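Local coordinates for protein Rik1-associated factor 1 (Schizosaccharomyces pombe, PDB 4O9D) that helps establish heterochromatin as a component of the Clr4 methyltransferase complex, which methylates histone H3, at residues 241-250 / 261-269; 285-296 / 342-351. All blocks are in the same frame, centred on the assembly; numbering follows the deposited sequence.

Contact 1: 241-250 / 261-269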
loop_
_atom_site.group_PDB
_atom_site.type_symbol
_atom_site.label_atom_id
_atom_site.label_comp_id
_atom_site.label_asym_id
_atom_site.label_seq_id
_atom_site.Cartn_x
_atom_site.Cartn_y
_atom_site.Cartn_z
ATOM N N MET A 241 -10.190 -2.793 0.151
ATOM C CA MET A 241 -11.452 -2.988 -0.577
ATOM C C MET A 241 -11.548 -4.438 -1.126
ATOM O O MET A 241 -10.623 -4.930 -1.793
ATOM C CB MET A 241 -11.550 -1.967 -1.734
ATOM C CG MET A 241 -12.797 -2.126 -2.618
ATOM S SD MET A 241 -14.321 -1.569 -1.779
ATOM C CE MET A 241 -14.054 0.213 -1.737
ATOM N N HIS A 242 -12.647 -5.132 -0.838
ATOM C CA HIS A 242 -12.843 -6.455 -1.421
ATOM C C HIS A 242 -12.870 -6.361 -2.951
ATOM O O HIS A 242 -13.368 -5.371 -3.520
ATOM C CB HIS A 242 -14.095 -7.133 -0.872
ATOM C CG HIS A 242 -14.139 -8.598 -1.138
ATOM N ND1 HIS A 242 -14.872 -9.146 -2.167
ATOM C CD2 HIS A 242 -13.525 -9.634 -0.520
ATOM C CE1 HIS A 242 -14.707 -10.458 -2.174
ATOM N NE2 HIS A 242 -13.904 -10.780 -1.178
ATOM N N PRO A 243 -12.311 -7.374 -3.631
ATOM C CA PRO A 243 -12.258 -7.398 -5.105
ATOM C C PRO A 243 -13.654 -7.311 -5.751
ATOM O O PRO A 243 -13.766 -6.959 -6.915
ATOM C CB PRO A 243 -11.654 -8.787 -5.422
ATOM C CG PRO A 243 -10.936 -9.196 -4.196
ATOM C CD PRO A 243 -11.688 -8.578 -3.039
ATOM N N SER A 244 -14.696 -7.663 -5.009
ATOM C CA SER A 244 -16.068 -7.551 -5.515
ATOM C C SER A 244 -16.597 -6.136 -5.314
ATOM O O SER A 244 -17.665 -5.784 -5.814
ATOM C CB SER A 244 -16.984 -8.500 -4.771
ATOM O OG SER A 244 -17.226 -7.986 -3.468
ATOM N N GLN A 245 -15.836 -5.346 -4.561
ATOM C CA GLN A 245 -16.186 -3.975 -4.206
ATOM C C GLN A 245 -17.550 -3.843 -3.492
ATOM O O GLN A 245 -18.146 -2.777 -3.490
ATOM C CB GLN A 245 -16.093 -3.087 -5.457
ATOM C CG GLN A 245 -14.732 -3.272 -6.233
ATOM C CD GLN A 245 -14.622 -2.430 -7.514
ATOM O OE1 GLN A 245 -15.507 -1.641 -7.835
ATOM N NE2 GLN A 245 -13.520 -2.600 -8.244
ATOM N N VAL A 246 -18.029 -4.915 -2.863
ATOM C CA VAL A 246 -19.263 -4.832 -2.065
ATOM C C VAL A 246 -18.997 -4.245 -0.676
ATOM O O VAL A 246 -19.918 -3.813 0.030
ATOM C CB VAL A 246 -19.962 -6.229 -1.923
ATOM C CG1 VAL A 246 -20.200 -6.862 -3.312
ATOM C CG2 VAL A 246 -19.135 -7.163 -1.042
ATOM N N GLY A 247 -17.735 -4.222 -0.268
ATOM C CA GLY A 247 -17.397 -3.750 1.064
ATOM C C GLY A 247 -15.903 -3.611 1.286
ATOM O O GLY A 247 -15.091 -4.128 0.511
ATOM N N PHE A 248 -15.535 -2.897 2.344
ATOM C CA PHE A 248 -14.138 -2.706 2.669
ATOM C C PHE A 248 -13.943 -2.762 4.167
ATOM O O PHE A 248 -14.912 -2.629 4.925
ATOM C CB PHE A 248 -13.599 -1.395 2.078
ATOM C CG PHE A 248 -14.249 -0.132 2.627
ATOM C CD1 PHE A 248 -15.477 0.303 2.153
ATOM C CD2 PHE A 248 -13.579 0.665 3.544
ATOM C CE1 PHE A 248 -16.069 1.472 2.648
ATOM C CE2 PHE A 248 -14.144 1.819 4.039
ATOM C CZ PHE A 248 -15.399 2.233 3.586
ATOM N N VAL A 249 -12.710 -3.028 4.590
ATOM C CA VAL A 249 -12.383 -2.964 6.002
ATOM C C VAL A 249 -11.440 -1.799 6.216
ATOM O O VAL A 249 -10.668 -1.450 5.327
ATOM C CB VAL A 249 -11.705 -4.245 6.554
ATOM C CG1 VAL A 249 -12.748 -5.411 6.706
ATOM C CG2 VAL A 249 -10.486 -4.658 5.692
ATOM N N ALA A 250 -11.517 -1.221 7.406
ATOM C CA ALA A 250 -10.598 -0.191 7.857
ATOM C C ALA A 250 -10.147 -0.537 9.254
ATOM O O ALA A 250 -10.974 -0.870 10.097
ATOM C CB ALA A 250 -11.278 1.129 7.878
ATOM N N TYR A 261 -12.991 -2.382 11.327
ATOM C CA TYR A 261 -14.361 -2.169 10.886
ATOM C C TYR A 261 -14.612 -2.759 9.520
ATOM O O TYR A 261 -13.727 -2.729 8.658
ATOM C CB TYR A 261 -14.671 -0.671 10.832
ATOM C CG TYR A 261 -14.429 0.003 12.146
ATOM C CD1 TYR A 261 -15.428 0.059 13.100
ATOM C CD2 TYR A 261 -13.202 0.582 12.437
ATOM C CE1 TYR A 261 -15.216 0.678 14.322
ATOM C CE2 TYR A 261 -12.967 1.197 13.644
ATOM C CZ TYR A 261 -13.983 1.245 14.591
ATOM O OH TYR A 261 -13.768 1.833 15.815
ATOM N N TYR A 262 -15.829 -3.272 9.326
ATOM C CA TYR A 262 -16.284 -3.746 8.024
ATOM C C TYR A 262 -17.364 -2.772 7.570
ATOM O O TYR A 262 -18.322 -2.518 8.309
ATOM C CB TYR A 262 -16.849 -5.193 8.048
ATOM C CG TYR A 262 -17.394 -5.544 6.683
ATOM C CD1 TYR A 262 -16.540 -5.927 5.656
ATOM C CD2 TYR A 262 -18.749 -5.368 6.378
ATOM C CE1 TYR A 262 -17.018 -6.182 4.373
ATOM C CE2 TYR A 262 -19.242 -5.625 5.092
ATOM C CZ TYR A 262 -18.369 -6.043 4.098
ATOM O OH TYR A 262 -18.831 -6.298 2.822
ATOM N N LEU A 263 -17.191 -2.194 6.384
ATOM C CA LEU A 263 -18.111 -1.177 5.894
ATOM C C LEU A 263 -18.734 -1.586 4.572
ATOM O O LEU A 263 -18.036 -2.033 3.665
ATOM C CB LEU A 263 -17.383 0.175 5.722
ATOM C CG LEU A 263 -16.770 0.763 7.000
ATOM C CD1 LEU A 263 -15.272 0.503 7.103
ATOM C CD2 LEU A 263 -17.053 2.275 7.055
ATOM N N ASP A 264 -20.048 -1.412 4.460
ATOM C CA ASP A 264 -20.790 -1.816 3.273
ATOM C C ASP A 264 -20.801 -0.680 2.257
ATOM O O ASP A 264 -21.007 0.472 2.618
ATOM C CB ASP A 264 -22.225 -2.178 3.668
ATOM C CG ASP A 264 -23.074 -2.587 2.486
ATOM O OD1 ASP A 264 -23.035 -3.783 2.131
ATOM O OD2 ASP A 264 -23.783 -1.719 1.915
ATOM N N THR A 265 -20.595 -1.021 0.987
ATOM C CA THR A 265 -20.509 -0.048 -0.094
ATOM C C THR A 265 -21.873 0.437 -0.677
ATOM O O THR A 265 -21.903 1.296 -1.547
ATOM C CB THR A 265 -19.600 -0.619 -1.207
ATOM O OG1 THR A 265 -18.224 -0.470 -0.811
ATOM C CG2 THR A 265 -19.786 0.100 -2.494
ATOM N N ARG A 266 -22.995 -0.094 -0.218
ATOM C CA ARG A 266 -24.299 0.411 -0.678
ATOM C C ARG A 266 -24.761 1.489 0.288
ATOM O O ARG A 266 -25.040 2.631 -0.101
ATOM C CB ARG A 266 -25.339 -0.723 -0.747
ATOM C CG ARG A 266 -25.063 -1.751 -1.824
ATOM C CD ARG A 266 -25.824 -3.046 -1.563
ATOM N NE ARG A 266 -25.306 -3.705 -0.370
ATOM C CZ ARG A 266 -25.983 -4.566 0.387
ATOM N NH1 ARG A 266 -27.238 -4.892 0.087
ATOM N NH2 ARG A 266 -25.396 -5.105 1.450
ATOM N N MET A 267 -24.807 1.113 1.563
ATOM C CA MET A 267 -25.207 2.012 2.632
ATOM C C MET A 267 -24.075 2.981 3.017
ATOM O O MET A 267 -24.333 4.016 3.604
ATOM C CB MET A 267 -25.604 1.188 3.863
ATOM C CG MET A 267 -26.596 0.051 3.574
ATOM S SD MET A 267 -28.096 0.649 2.760
ATOM C CE MET A 267 -29.035 1.232 4.177
ATOM N N TYR A 268 -22.830 2.653 2.670
ATOM C CA TYR A 268 -21.667 3.303 3.285
ATOM C C TYR A 268 -21.919 3.465 4.765
ATOM O O TYR A 268 -22.003 4.579 5.281
ATOM C CB TYR A 268 -21.341 4.653 2.638
ATOM C CG TYR A 268 -20.702 4.471 1.286
ATOM C CD1 TYR A 268 -19.396 4.023 1.179
ATOM C CD2 TYR A 268 -21.422 4.698 0.119
ATOM C CE1 TYR A 268 -18.813 3.834 -0.060
ATOM C CE2 TYR A 268 -20.853 4.505 -1.114
ATOM C CZ TYR A 268 -19.551 4.076 -1.201
ATOM O OH TYR A 268 -18.982 3.880 -2.437
ATOM N N LYS A 269 -22.038 2.333 5.435
ATOM C CA LYS A 269 -22.300 2.296 6.855
ATOM C C LYS A 269 -21.371 1.258 7.491
ATOM O O LYS A 269 -20.999 0.277 6.836
ATOM C CB LYS A 269 -23.760 1.906 7.063
ATOM C CG LYS A 269 -24.162 1.592 8.495
ATOM C CD LYS A 269 -25.627 1.953 8.708
ATOM C CE LYS A 269 -26.339 0.975 9.639
ATOM N NZ LYS A 269 -27.725 0.665 9.153
HETATM O O HOH W 1 -16.722 -0.105 -3.764
#

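Contact 2: 285-296 / 342-351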
loop_
_atom_site.group_PDB
_atom_site.type_symbol
_atom_site.label_atom_id
_atom_site.label_comp_id
_atom_site.label_asym_id
_atom_site.label_seq_id
_atom_site.Cartn_x
_atom_site.Cartn_y
_atom_site.Cartn_z
ATOM N N THR A 285 -7.347 -7.067 6.200
ATOM C CA THR A 285 -7.872 -7.501 4.896
ATOM C C THR A 285 -9.234 -8.177 5.022
ATOM O O THR A 285 -9.754 -8.388 6.124
ATOM C CB THR A 285 -6.920 -8.495 4.129
ATOM O OG1 THR A 285 -7.009 -9.802 4.719
ATOM C CG2 THR A 285 -5.476 -7.999 4.160
ATOM N N ILE A 286 -9.829 -8.459 3.872
ATOM C CA ILE A 286 -10.971 -9.359 3.802
ATOM C C ILE A 286 -10.566 -10.485 2.876
ATOM O O ILE A 286 -9.959 -10.215 1.836
ATOM C CB ILE A 286 -12.192 -8.696 3.134
ATOM C CG1 ILE A 286 -12.627 -7.437 3.875
ATOM C CG2 ILE A 286 -13.335 -9.701 3.061
ATOM C CD1 ILE A 286 -13.522 -6.519 3.025
ATOM N N SER A 287 -10.957 -11.718 3.183
ATOM C CA SER A 287 -10.668 -12.840 2.287
ATOM C C SER A 287 -11.328 -12.674 0.927
ATOM O O SER A 287 -12.298 -11.934 0.782
ATOM C CB SER A 287 -11.107 -14.190 2.903
ATOM O OG SER A 287 -12.520 -14.255 3.059
ATOM N N ASN A 288 -10.779 -13.350 -0.087
ATOM C CA ASN A 288 -11.411 -13.373 -1.395
ATOM C C ASN A 288 -12.821 -13.963 -1.337
ATOM O O ASN A 288 -13.675 -13.567 -2.122
ATOM C CB ASN A 288 -10.565 -14.137 -2.413
ATOM C CG ASN A 288 -9.266 -13.403 -2.766
ATOM O OD1 ASN A 288 -9.168 -12.171 -2.629
ATOM N ND2 ASN A 288 -8.263 -14.159 -3.222
ATOM N N SER A 289 -13.053 -14.906 -0.425
ATOM C CA SER A 289 -14.381 -15.510 -0.235
ATOM C C SER A 289 -15.378 -14.481 0.302
ATOM O O SER A 289 -16.593 -14.636 0.135
ATOM C CB SER A 289 -14.288 -16.679 0.751
ATOM O OG SER A 289 -13.827 -16.238 2.020
ATOM N N GLY A 290 -14.850 -13.433 0.940
ATOM C CA GLY A 290 -15.641 -12.308 1.408
ATOM C C GLY A 290 -16.078 -12.455 2.848
ATOM O O GLY A 290 -16.710 -11.550 3.399
ATOM N N ILE A 291 -15.747 -13.600 3.454
ATOM C CA ILE A 291 -16.254 -13.974 4.769
ATOM C C ILE A 291 -15.256 -13.815 5.919
ATOM O O ILE A 291 -15.657 -13.717 7.074
ATOM C CB ILE A 291 -16.698 -15.449 4.781
ATOM C CG1 ILE A 291 -17.826 -15.676 3.788
ATOM C CG2 ILE A 291 -17.185 -15.843 6.166
ATOM C CD1 ILE A 291 -19.055 -14.853 4.075
ATOM N N LEU A 292 -13.958 -13.825 5.635
ATOM C CA LEU A 292 -12.995 -13.704 6.723
ATOM C C LEU A 292 -12.380 -12.313 6.722
ATOM O O LEU A 292 -12.220 -11.691 5.674
ATOM C CB LEU A 292 -11.888 -14.759 6.632
ATOM C CG LEU A 292 -12.346 -16.223 6.520
ATOM C CD1 LEU A 292 -11.146 -17.142 6.386
ATOM C CD2 LEU A 292 -13.194 -16.651 7.721
ATOM N N VAL A 293 -12.002 -11.885 7.920
ATOM C CA VAL A 293 -11.384 -10.610 8.164
ATOM C C VAL A 293 -10.109 -10.855 8.962
ATOM O O VAL A 293 -10.067 -11.745 9.824
ATOM C CB VAL A 293 -12.355 -9.734 8.955
ATOM C CG1 VAL A 293 -11.664 -8.461 9.412
ATOM C CG2 VAL A 293 -13.616 -9.481 8.104
ATOM N N THR A 294 -9.053 -10.094 8.653
ATOM C CA THR A 294 -7.752 -10.312 9.291
ATOM C C THR A 294 -7.186 -9.013 9.829
ATOM O O THR A 294 -7.516 -7.942 9.348
ATOM C CB THR A 294 -6.723 -10.898 8.284
ATOM O OG1 THR A 294 -6.292 -9.875 7.362
ATOM C CG2 THR A 294 -7.327 -12.053 7.525
ATOM N N SER A 295 -6.299 -9.126 10.810
ATOM C CA SER A 295 -5.616 -7.975 11.393
ATOM C C SER A 295 -4.166 -8.369 11.707
ATOM O O SER A 295 -3.923 -9.206 12.598
ATOM C CB SER A 295 -6.322 -7.562 12.690
ATOM O OG SER A 295 -5.582 -6.561 13.364
ATOM N N SER A 296 -3.211 -7.805 10.972
ATOM C CA SER A 296 -1.805 -8.169 11.163
ATOM C C SER A 296 -1.086 -7.030 11.853
ATOM O O SER A 296 -1.186 -5.856 11.445
ATOM C CB SER A 296 -1.094 -8.488 9.838
ATOM O OG SER A 296 -1.811 -9.399 9.025
ATOM N N ALA A 342 0.750 -8.694 3.955
ATOM C CA ALA A 342 -0.443 -9.483 4.220
ATOM C C ALA A 342 -1.385 -9.400 3.024
ATOM O O ALA A 342 -2.009 -8.369 2.810
ATOM C CB ALA A 342 -1.144 -8.989 5.496
ATOM N N GLN A 343 -1.475 -10.482 2.249
ATOM C CA GLN A 343 -2.267 -10.471 1.015
ATOM C C GLN A 343 -2.844 -11.832 0.720
ATOM O O GLN A 343 -2.196 -12.868 0.952
ATOM C CB GLN A 343 -1.399 -10.058 -0.197
ATOM C CG GLN A 343 -1.018 -8.581 -0.241
ATOM C CD GLN A 343 -0.517 -8.137 -1.614
ATOM O OE1 GLN A 343 -0.298 -8.955 -2.511
ATOM N NE2 GLN A 343 -0.340 -6.824 -1.782
ATOM N N TRP A 344 -4.042 -11.821 0.161
ATOM C CA TRP A 344 -4.623 -13.013 -0.425
ATOM C C TRP A 344 -4.121 -13.216 -1.843
ATOM O O TRP A 344 -4.036 -12.281 -2.650
ATOM C CB TRP A 344 -6.146 -12.932 -0.388
ATOM C CG TRP A 344 -6.638 -12.860 1.045
ATOM C CD1 TRP A 344 -6.725 -11.741 1.827
ATOM C CD2 TRP A 344 -7.075 -13.954 1.860
ATOM N NE1 TRP A 344 -7.213 -12.070 3.079
ATOM C CE2 TRP A 344 -7.423 -13.424 3.123
ATOM C CE3 TRP A 344 -7.199 -15.338 1.646
ATOM C CZ2 TRP A 344 -7.889 -14.222 4.156
ATOM C CZ3 TRP A 344 -7.683 -16.123 2.671
ATOM C CH2 TRP A 344 -8.010 -15.576 3.912
ATOM N N GLN A 345 -3.717 -14.452 -2.106
ATOM C CA GLN A 345 -3.338 -14.893 -3.437
ATOM C C GLN A 345 -4.380 -14.434 -4.449
ATOM O O GLN A 345 -5.539 -14.835 -4.370
ATOM C CB GLN A 345 -3.273 -16.428 -3.437
ATOM C CG GLN A 345 -3.468 -17.063 -4.809
ATOM C CD GLN A 345 -2.158 -17.473 -5.430
ATOM O OE1 GLN A 345 -1.528 -18.437 -4.997
ATOM N NE2 GLN A 345 -1.722 -16.726 -6.439
ATOM N N PRO A 346 -3.980 -13.600 -5.416
ATOM C CA PRO A 346 -5.045 -13.228 -6.344
ATOM C C PRO A 346 -5.580 -14.463 -7.065
ATOM O O PRO A 346 -4.813 -15.381 -7.381
ATOM C CB PRO A 346 -4.358 -12.249 -7.303
ATOM C CG PRO A 346 -3.173 -11.736 -6.530
ATOM C CD PRO A 346 -2.706 -12.946 -5.738
ATOM N N LYS A 347 -6.892 -14.501 -7.266
ATOM C CA LYS A 347 -7.524 -15.567 -8.025
ATOM C C LYS A 347 -7.577 -16.892 -7.240
ATOM O O LYS A 347 -8.102 -17.876 -7.744
ATOM C CB LYS A 347 -6.789 -15.754 -9.361
ATOM C CG LYS A 347 -6.696 -14.462 -10.192
ATOM C CD LYS A 347 -5.392 -14.365 -10.977
ATOM C CE LYS A 347 -5.301 -15.447 -12.041
ATOM N NZ LYS A 347 -4.746 -14.923 -13.331
ATOM N N GLY A 348 -7.075 -16.895 -6.000
ATOM C CA GLY A 348 -7.038 -18.093 -5.176
ATOM C C GLY A 348 -7.683 -17.912 -3.806
ATOM O O GLY A 348 -8.432 -16.956 -3.582
ATOM N N ASN A 349 -7.391 -18.834 -2.891
ATOM C CA ASN A 349 -7.911 -18.763 -1.527
ATOM C C ASN A 349 -6.849 -18.825 -0.425
ATOM O O ASN A 349 -7.168 -18.798 0.758
ATOM C CB ASN A 349 -8.974 -19.839 -1.324
ATOM C CG ASN A 349 -10.248 -19.541 -2.090
ATOM O OD1 ASN A 349 -10.839 -18.457 -1.953
ATOM N ND2 ASN A 349 -10.663 -20.481 -2.926
ATOM N N LEU A 350 -5.583 -18.856 -0.799
ATOM C CA LEU A 350 -4.528 -18.868 0.210
ATOM C C LEU A 350 -4.183 -17.452 0.703
ATOM O O LEU A 350 -4.261 -16.477 -0.054
ATOM C CB LEU A 350 -3.269 -19.528 -0.346
ATOM C CG LEU A 350 -3.405 -21.031 -0.591
ATOM C CD1 LEU A 350 -2.132 -21.612 -1.147
ATOM C CD2 LEU A 350 -3.801 -21.751 0.692
ATOM N N PHE A 351 -3.789 -17.361 1.968
ATOM C CA PHE A 351 -3.400 -16.097 2.584
ATOM C C PHE A 351 -1.885 -16.145 2.781
ATOM O O PHE A 351 -1.316 -17.202 3.085
ATOM C CB PHE A 351 -4.143 -15.930 3.920
ATOM C CG PHE A 351 -3.877 -14.613 4.634
ATOM C CD1 PHE A 351 -4.154 -13.392 4.019
ATOM C CD2 PHE A 351 -3.411 -14.607 5.943
ATOM C CE1 PHE A 351 -3.922 -12.200 4.688
ATOM C CE2 PHE A 351 -3.204 -13.419 6.638
ATOM C CZ PHE A 351 -3.459 -12.200 6.000
HETATM O O HOH W 2 -10.427 -16.626 0.488
#

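Contact 1: 241-250 / 261-269
Phe248 and Leu263 pair through two backbone hydrogen bonds, the shorter running from Leu263 N to Phe248 O at 2.7 Å. Ala250 and Tyr261 repeat the exchange two residues further on, beyond the non-hydrogen-bonded pair Val249-Tyr262, so 247-250 and 261-264 form a regular antiparallel hairpin. Where the strands end, Thr265 N still reaches Val246 O at 3.0 Å, carrying the pairing into the loops. There a water bonded to Gln245 O also lies within weak reach of Thr265 OG1. Next to Thr265, the Asp264 carboxylate organises its own loop: OD2 accepts from Arg266 N, an Asx turn, and from Met267 N, an Asx motif, while OD1 takes a salt bridge from Arg266 NH2 at 2.8 Å.

On the face shared by Phe248 and Leu263, the Phe248 ring is swung between its backbone N and carbonyl carbon (chi1 64°), which brings it alongside the neighbouring strand; Leu263 CB then sits over the ring in a CH-pi contact, 3.8 Å from the centroid, and Leu263 CD1 touches CE2 at 3.5 Å. Tyr268 CD1 meets the same ring at its edge. On the other face Tyr262 stretches along the partner strand, with Val249 CG1 at its ring edge and its OH 3.4 Å from Gly247 CA, where any side chain on Gly247 would collide with it.

These are the two central strands of a four-stranded propeller blade, between 235-241 and 269-276. Val249 and Tyr262 lean on Ile286 of strand 281-286 in the following blade, while Tyr268 OH bonds Ser189 of strand 182-189 in the preceding one.

Contact 2: 285-296 / 342-351
Thr285 OG1 receives the indole N-H of Trp344 at 2.8 Å from NE1, lying close to the ring plane. It sits between the Thr285 backbone N and carbonyl carbon (chi1 76°), which puts it at the indole N-H, and is also joined to Thr294 OG1 at 2.7 Å, so the buried indole nitrogen is tied to two linked hydroxyls. Ser287 comes next and covers one face of the indole: its CB makes a CH-pi contact 3.6 Å from the centroid of the six-membered ring. Its OG is engaged within its own segment, accepting from Leu292 N and paired with Ser289 OG. Asn288 then crosses to the type II turn of Gln345 to Gly348, where ND2 donates to Gly348 O at 2.8 Å, almost straight (174°), and more weakly to Gln345 O.

Returning along the second strand, Leu292 CD1 brushes Trp344 CH2, and Thr294 CG2 approaches the indole edge 4.0 Å from CZ2 while also lying over a face of Phe351. Phe351 in turn backs the side of the indole opposite Ser287. Putting an alanine in place of Trp344 removes the indole donor of Thr285 OG1 and would probably open a gap between Ser287 and Phe351. Ser296 OG, bonded to Thr302, lies 3.6 Å from Ala342 CB.

The contact joins adjacent blades, carrying repeats WD 2 and WD 3, through strands 281-286 and 292-297 on one side, 341-344 and Phe351 of 351-354 on the other, and the turns after 281-286 and 341-344. Strand 301-306 brings Thr302 against Phe351, whereas 258-264 of the preceding blade packs against Ile286 and Val293.

How the contacts relate
The two contacts illustrate two kinds of joint in a beta-propeller, here the WD-repeat domain of the protein: strand pairing within a blade and packing between blades. Contact 1 lies within a single blade and comes first along the chain; contact 2 opens only after it has closed, and bridges the next two blades. Three consecutive four-stranded sheets are thus linked in series, with contact centres about 14 Å apart. They also touch directly: Val249 CG1 packs 3.5 Å from Ile286 CG1, and His242 NE2 makes a weak, probable hydrogen bond to Asn288 O at 3.0 Å. The turn that contacts the following blade through Asn288 is thus also touched by His242 of the preceding one, so three successive blades meet there.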